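Local coordinates for protein afamin (Homo sapiens, PDB 6FAK) that carries hydrophobic molecules in human body fluids, binds vitamin E and keeps lipidated Wnt proteins soluble and active, at residues V34-F39 with N107-V112; F114-P119 with A146-F151. All coordinates share one frame; numbering follows the deposited sequence. Where two conformers were deposited one is given.

Contact 1. Residues V34-F39 with N107-V112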
loop_
_atom_site.group_PDB
_atom_site.type_symbol
_atom_site.label_atom_id
_atom_site.label_comp_id
_atom_site.label_asym_id
_atom_site.label_seq_id
_atom_site.Cartn_x
_atom_site.Cartn_y
_atom_site.Cartn_z
ATOM N N VAL A 34 -12.214 13.055 -7.759
ATOM C CA VAL A 34 -13.555 12.918 -8.368
ATOM C C VAL A 34 -13.425 11.801 -9.393
ATOM O O VAL A 34 -13.199 12.017 -10.607
ATOM C CB VAL A 34 -14.070 14.239 -9.008
ATOM C CG1 VAL A 34 -15.536 14.084 -9.390
ATOM C CG2 VAL A 34 -13.935 15.431 -8.062
ATOM N N GLN A 35 -13.463 10.596 -8.866
ATOM C CA GLN A 35 -13.122 9.421 -9.639
ATOM C C GLN A 35 -14.192 9.079 -10.690
ATOM O O GLN A 35 -13.926 8.285 -11.574
ATOM C CB GLN A 35 -12.919 8.222 -8.689
ATOM C CG GLN A 35 -11.672 8.352 -7.823
ATOM C CD GLN A 35 -11.777 7.491 -6.632
ATOM O OE1 GLN A 35 -12.338 7.920 -5.648
ATOM N NE2 GLN A 35 -11.301 6.238 -6.728
ATOM N N GLU A 36 -15.383 9.655 -10.541
ATOM C CA GLU A 36 -16.488 9.529 -11.524
ATOM C C GLU A 36 -16.385 10.523 -12.669
ATOM O O GLU A 36 -17.090 10.358 -13.683
ATOM C CB GLU A 36 -17.877 9.724 -10.859
ATOM C CG GLU A 36 -18.113 8.881 -9.622
ATOM C CD GLU A 36 -17.486 9.468 -8.296
ATOM O OE1 GLU A 36 -16.753 10.516 -8.339
ATOM O OE2 GLU A 36 -17.734 8.859 -7.201
ATOM N N ALA A 37 -15.551 11.559 -12.540
ATOM C CA ALA A 37 -15.422 12.559 -13.603
ATOM C C ALA A 37 -14.912 11.960 -14.925
ATOM O O ALA A 37 -14.061 11.034 -14.932
ATOM C CB ALA A 37 -14.558 13.725 -13.179
ATOM N N THR A 38 -15.477 12.473 -16.032
ATOM C CA THR A 38 -15.193 12.009 -17.368
ATOM C C THR A 38 -13.931 12.699 -17.857
ATOM O O THR A 38 -13.489 13.703 -17.299
ATOM C CB THR A 38 -16.366 12.344 -18.357
ATOM O OG1 THR A 38 -16.559 13.768 -18.396
ATOM C CG2 THR A 38 -17.685 11.701 -17.904
ATOM N N PHE A 39 -13.360 12.175 -18.923
ATOM C CA PHE A 39 -12.172 12.785 -19.546
ATOM C C PHE A 39 -12.408 14.176 -20.135
ATOM O O PHE A 39 -11.528 15.036 -20.067
ATOM C CB PHE A 39 -11.523 11.861 -20.593
ATOM C CG PHE A 39 -10.170 12.346 -21.043
ATOM C CD1 PHE A 39 -9.046 12.144 -20.257
ATOM C CD2 PHE A 39 -10.040 13.106 -22.215
ATOM C CE1 PHE A 39 -7.805 12.620 -20.651
ATOM C CE2 PHE A 39 -8.802 13.584 -22.619
ATOM C CZ PHE A 39 -7.674 13.335 -21.829
ATOM N N ASN A 107 -13.950 12.064 0.256
ATOM C CA ASN A 107 -14.648 11.713 -0.969
ATOM C C ASN A 107 -13.970 10.609 -1.789
ATOM O O ASN A 107 -14.616 9.986 -2.638
ATOM C CB ASN A 107 -14.803 12.968 -1.844
ATOM C CG ASN A 107 -15.880 12.808 -2.943
ATOM O OD1 ASN A 107 -16.987 12.500 -2.622
ATOM N ND2 ASN A 107 -15.527 13.048 -4.215
ATOM N N LYS A 108 -12.665 10.366 -1.577
ATOM C CA LYS A 108 -11.960 9.312 -2.332
ATOM C C LYS A 108 -12.519 7.964 -1.964
ATOM O O LYS A 108 -12.807 7.722 -0.784
ATOM C CB LYS A 108 -10.446 9.359 -2.061
ATOM C CG LYS A 108 -9.854 10.636 -2.619
ATOM C CD LYS A 108 -8.350 10.680 -2.478
ATOM C CE LYS A 108 -7.733 11.883 -3.175
ATOM N NZ LYS A 108 -6.276 11.643 -3.281
ATOM N N LYS A 109 -12.672 7.093 -2.959
ATOM C CA LYS A 109 -13.124 5.706 -2.740
ATOM C C LYS A 109 -12.014 4.722 -3.038
ATOM O O LYS A 109 -11.505 4.682 -4.185
ATOM C CB LYS A 109 -14.305 5.385 -3.670
ATOM C CG LYS A 109 -15.560 6.203 -3.341
ATOM C CD LYS A 109 -15.778 7.252 -4.420
ATOM C CE LYS A 109 -16.747 8.340 -3.994
ATOM N NZ LYS A 109 -16.570 9.443 -4.934
ATOM N N SER A 110 -11.653 3.929 -2.024
ATOM C CA SER A 110 -10.732 2.792 -2.193
ATOM C C SER A 110 -11.281 1.732 -3.130
ATOM O O SER A 110 -10.538 1.198 -3.937
ATOM C CB SER A 110 -10.429 2.150 -0.827
ATOM O OG SER A 110 -11.596 2.197 -0.019
ATOM N N ASP A 111 -12.588 1.475 -3.059
ATOM C CA ASP A 111 -13.225 0.386 -3.847
ATOM C C ASP A 111 -13.564 0.992 -5.214
ATOM O O ASP A 111 -14.501 1.758 -5.326
ATOM C CB ASP A 111 -14.480 -0.167 -3.114
ATOM C CG ASP A 111 -15.404 -1.014 -4.034
ATOM O OD1 ASP A 111 -15.006 -1.453 -5.116
ATOM O OD2 ASP A 111 -16.544 -1.260 -3.653
ATOM N N VAL A 112 -12.730 0.738 -6.208
ATOM C CA VAL A 112 -12.925 1.325 -7.540
ATOM C C VAL A 112 -13.705 0.374 -8.474
ATOM O O VAL A 112 -13.639 0.520 -9.662
ATOM C CB VAL A 112 -11.607 1.867 -8.137
ATOM C CG1 VAL A 112 -11.088 2.974 -7.236
ATOM C CG2 VAL A 112 -10.515 0.796 -8.312
HETATM O O HOH W 1 -13.831 10.278 -5.940
HETATM O O HOH W 2 -17.280 12.393 -6.428
#

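Contact 2. Residues F114-P119 with A146-F151. With NA (sodium ion), chain F.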
loop_
_atom_site.group_PDB
_atom_site.type_symbol
_atom_site.label_atom_id
_atom_site.label_comp_id
_atom_site.label_asym_id
_atom_site.label_seq_id
_atom_site.Cartn_x
_atom_site.Cartn_y
_atom_site.Cartn_z
ATOM N N PHE A 114 -16.826 0.336 -9.002
ATOM C CA PHE A 114 -17.784 1.137 -9.790
ATOM C C PHE A 114 -17.284 1.592 -11.192
ATOM O O PHE A 114 -18.095 2.108 -11.997
ATOM C CB PHE A 114 -18.332 2.341 -9.017
ATOM C CG PHE A 114 -17.301 3.379 -8.674
ATOM C CD1 PHE A 114 -17.034 4.445 -9.547
ATOM C CD2 PHE A 114 -16.549 3.267 -7.526
ATOM C CE1 PHE A 114 -16.063 5.387 -9.270
ATOM C CE2 PHE A 114 -15.563 4.234 -7.245
ATOM C CZ PHE A 114 -15.336 5.284 -8.109
ATOM N N LEU A 115 -15.983 1.465 -11.462
ATOM C CA LEU A 115 -15.406 1.802 -12.761
ATOM C C LEU A 115 -15.419 0.601 -13.696
ATOM O O LEU A 115 -15.290 -0.534 -13.231
ATOM C CB LEU A 115 -13.967 2.307 -12.578
ATOM C CG LEU A 115 -13.932 3.696 -11.864
ATOM C CD1 LEU A 115 -12.514 4.184 -11.695
ATOM C CD2 LEU A 115 -14.759 4.769 -12.542
ATOM N N PRO A 116 -15.501 0.833 -15.024
ATOM C CA PRO A 116 -15.399 -0.273 -15.965
ATOM C C PRO A 116 -14.033 -0.946 -15.928
ATOM O O PRO A 116 -13.080 -0.406 -15.345
ATOM C CB PRO A 116 -15.587 0.402 -17.331
ATOM C CG PRO A 116 -15.132 1.777 -17.137
ATOM C CD PRO A 116 -15.469 2.138 -15.708
ATOM N N PRO A 117 -13.929 -2.117 -16.560
ATOM C CA PRO A 117 -12.609 -2.718 -16.712
ATOM C C PRO A 117 -11.682 -1.713 -17.432
ATOM O O PRO A 117 -12.127 -0.963 -18.285
ATOM C CB PRO A 117 -12.863 -3.956 -17.595
ATOM C CG PRO A 117 -14.341 -4.136 -17.668
ATOM C CD PRO A 117 -14.971 -2.813 -17.358
ATOM N N PHE A 118 -10.431 -1.657 -17.033
ATOM C CA PHE A 118 -9.484 -0.709 -17.641
ATOM C C PHE A 118 -9.565 -0.723 -19.175
ATOM O O PHE A 118 -9.418 -1.792 -19.768
ATOM C CB PHE A 118 -8.067 -1.081 -17.204
ATOM C CG PHE A 118 -7.096 0.019 -17.381
ATOM C CD1 PHE A 118 -6.626 0.368 -18.663
ATOM C CD2 PHE A 118 -6.665 0.749 -16.284
ATOM C CE1 PHE A 118 -5.728 1.412 -18.825
ATOM C CE2 PHE A 118 -5.755 1.789 -16.447
ATOM C CZ PHE A 118 -5.285 2.119 -17.715
ATOM N N PRO A 119 -9.775 0.447 -19.832
ATOM C CA PRO A 119 -9.938 0.370 -21.305
ATOM C C PRO A 119 -8.621 0.070 -22.053
ATOM O O PRO A 119 -7.791 0.964 -22.238
ATOM C CB PRO A 119 -10.485 1.757 -21.691
ATOM C CG PRO A 119 -9.999 2.658 -20.614
ATOM C CD PRO A 119 -9.818 1.842 -19.348
ATOM N N ALA A 146 -5.061 7.121 -12.445
ATOM C CA ALA A 146 -5.258 7.892 -11.221
ATOM C C ALA A 146 -6.634 7.681 -10.569
ATOM O O ALA A 146 -6.731 7.520 -9.368
ATOM C CB ALA A 146 -5.036 9.356 -11.486
ATOM N N ARG A 147 -7.691 7.612 -11.376
ATOM C CA ARG A 147 -9.032 7.360 -10.827
ATOM C C ARG A 147 -9.152 5.985 -10.211
ATOM O O ARG A 147 -9.937 5.809 -9.274
ATOM C CB ARG A 147 -10.145 7.616 -11.879
ATOM C CG ARG A 147 -10.120 6.686 -13.093
ATOM C CD ARG A 147 -10.777 7.335 -14.328
ATOM N NE ARG A 147 -12.170 7.700 -14.045
ATOM C CZ ARG A 147 -13.248 7.196 -14.626
ATOM N NH1 ARG A 147 -13.127 6.299 -15.606
ATOM N NH2 ARG A 147 -14.453 7.581 -14.222
ATOM N N ARG A 148 -8.330 5.042 -10.681
ATOM C CA ARG A 148 -8.303 3.688 -10.107
ATOM C C ARG A 148 -7.303 3.522 -8.965
ATOM O O ARG A 148 -7.317 2.493 -8.314
ATOM C CB ARG A 148 -8.021 2.645 -11.184
ATOM C CG ARG A 148 -9.216 2.398 -12.126
ATOM C CD ARG A 148 -8.806 1.621 -13.395
ATOM N NE ARG A 148 -9.976 1.410 -14.266
ATOM C CZ ARG A 148 -10.462 2.297 -15.111
ATOM N NH1 ARG A 148 -9.829 3.459 -15.316
ATOM N NH2 ARG A 148 -11.602 2.041 -15.761
ATOM N N ASN A 149 -6.482 4.536 -8.716
ATOM C CA ASN A 149 -5.419 4.505 -7.693
ATOM C C ASN A 149 -5.453 5.854 -6.955
ATOM O O ASN A 149 -4.512 6.652 -7.056
ATOM C CB ASN A 149 -4.040 4.228 -8.354
ATOM C CG ASN A 149 -3.964 2.867 -8.962
ATOM O OD1 ASN A 149 -3.679 1.923 -8.262
ATOM N ND2 ASN A 149 -4.289 2.739 -10.279
ATOM N N PRO A 150 -6.544 6.127 -6.232
ATOM C CA PRO A 150 -6.773 7.488 -5.760
ATOM C C PRO A 150 -5.827 7.965 -4.674
ATOM O O PRO A 150 -5.818 9.161 -4.424
ATOM C CB PRO A 150 -8.179 7.412 -5.131
ATOM C CG PRO A 150 -8.404 5.967 -4.842
ATOM C CD PRO A 150 -7.664 5.236 -5.906
ATOM N N PHE A 151 -5.096 7.035 -4.029
ATOM C CA PHE A 151 -4.202 7.407 -2.933
ATOM C C PHE A 151 -2.743 7.412 -3.332
ATOM O O PHE A 151 -1.928 7.823 -2.521
ATOM C CB PHE A 151 -4.409 6.501 -1.748
ATOM C CG PHE A 151 -5.794 6.573 -1.196
ATOM C CD1 PHE A 151 -6.202 7.699 -0.530
ATOM C CD2 PHE A 151 -6.687 5.514 -1.360
ATOM C CE1 PHE A 151 -7.471 7.829 -0.070
ATOM C CE2 PHE A 151 -7.965 5.634 -0.881
ATOM C CZ PHE A 151 -8.346 6.787 -0.233
HETATM NA NA NA F . -16.774 -2.488 -12.613
HETATM O O HOH W 3 -11.181 -0.913 -13.468
HETATM O O HOH W 4 -14.758 -3.673 -12.898
#

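Contact 1. Residues V34-F39 with N107-V112
Q35 reaches K109 with CG anti to its own carbonyl carbon (chi1 -69°) and an extended chain beyond, which lays the amide against the K109 backbone. E36 and K109 each bend at chi2. These bends bring carboxylate and ammonium together, and the two side chains cross at about a right angle. The Q35 amide bonds to both polar backbone atoms of K109. K109 N donates to Q35 OE1 at 2.8 Å, nearly straight at 173°. Q35 NE2 donates to K109 O at 3.0 Å, with that oxygen in the amide plane. Both acceptors are met in their carbonyl planes, on a lone pair. The pair of bonds fixes the amide rotation and settles which end is oxygen. V112 CG1 packs against Q35 NE2 at 3.3 Å.

This is loop-to-loop packing in the first albumin domain of an all-helical fold. Residues 34-39 join helix 22-33 to helix 39-58, and V34 to A37 form a type I beta turn. Residues 107-112 follow helix 97-106.

K109 NZ forms a salt bridge to E36 OE2 at 2.6 Å, on the syn lone pair of that oxygen. One water accepts from Q35 N and from K109 NZ and lies 2.8 Å from Q35 OE1. It ties the amide site to the charged pair. A second water accepts from N107 ND2 at 2.9 Å and lies 2.7 Å from E36 OE1. N107 ND2 also bonds to Y33 O, at the end of helix 22-33.

Contact 2. Residues F114-P119 with A146-F151
The R148 guanidinium has F118 CA and P119 CD over one face and L115 CB over the other. P116 O lies at its edge, in plane, and takes a bond from R148 NH2 at 2.9 Å and 177°. The donor sits 40° out of the carbonyl plane of P116. A water at the same edge accepts from R148 NE and donates to P116 O at 2.7 Å, so this oxygen is gripped twice. R148 NH1 turns to E144 in a salt bridge. R148 is extended from CG to NE (chi3 -180°), and F118 CD2 packs on its CD at 3.7 Å. The R147 guanidinium carries L115 CD2 over one face, 3.3 Å from R147 NH2, which bonds to Q35 O. L115 CD1 rests on R148 CG at 3.8 Å. With an alanine at R148, P116 O would probably lose its direct bond, E144 its closer ion-pair partner, and a gap would open between L115 and F118. L115 O binds a sodium ion at 2.5 Å, with G113 O and a water. The contact pins the proline-rich loop before helix 123-132 to the C-terminal end of helix 134-148, in the first helical domain of the albumin fold.

Contacts 1 and 2 lie side by side in the first albumin domain, their centres about 7 Å apart. Both use the long connection between helix 97-106 and helix 123-132. Contact 1 fixes its early part to another interhelical loop, and contact 2 fixes its later part to a helix end. Each is partly buried, but contact 2 has more exposed residues, mostly prolines and F118. Contact 1 is mainly polar, with an amide on backbone and an ion pair. Contact 2 sandwiches arginine between apolar groups. Two bonds join them: Q35 O takes R147 NH2, and K108 NZ reaches P150 O. The P150 ring also packs on Q35 NE2 and K109 O.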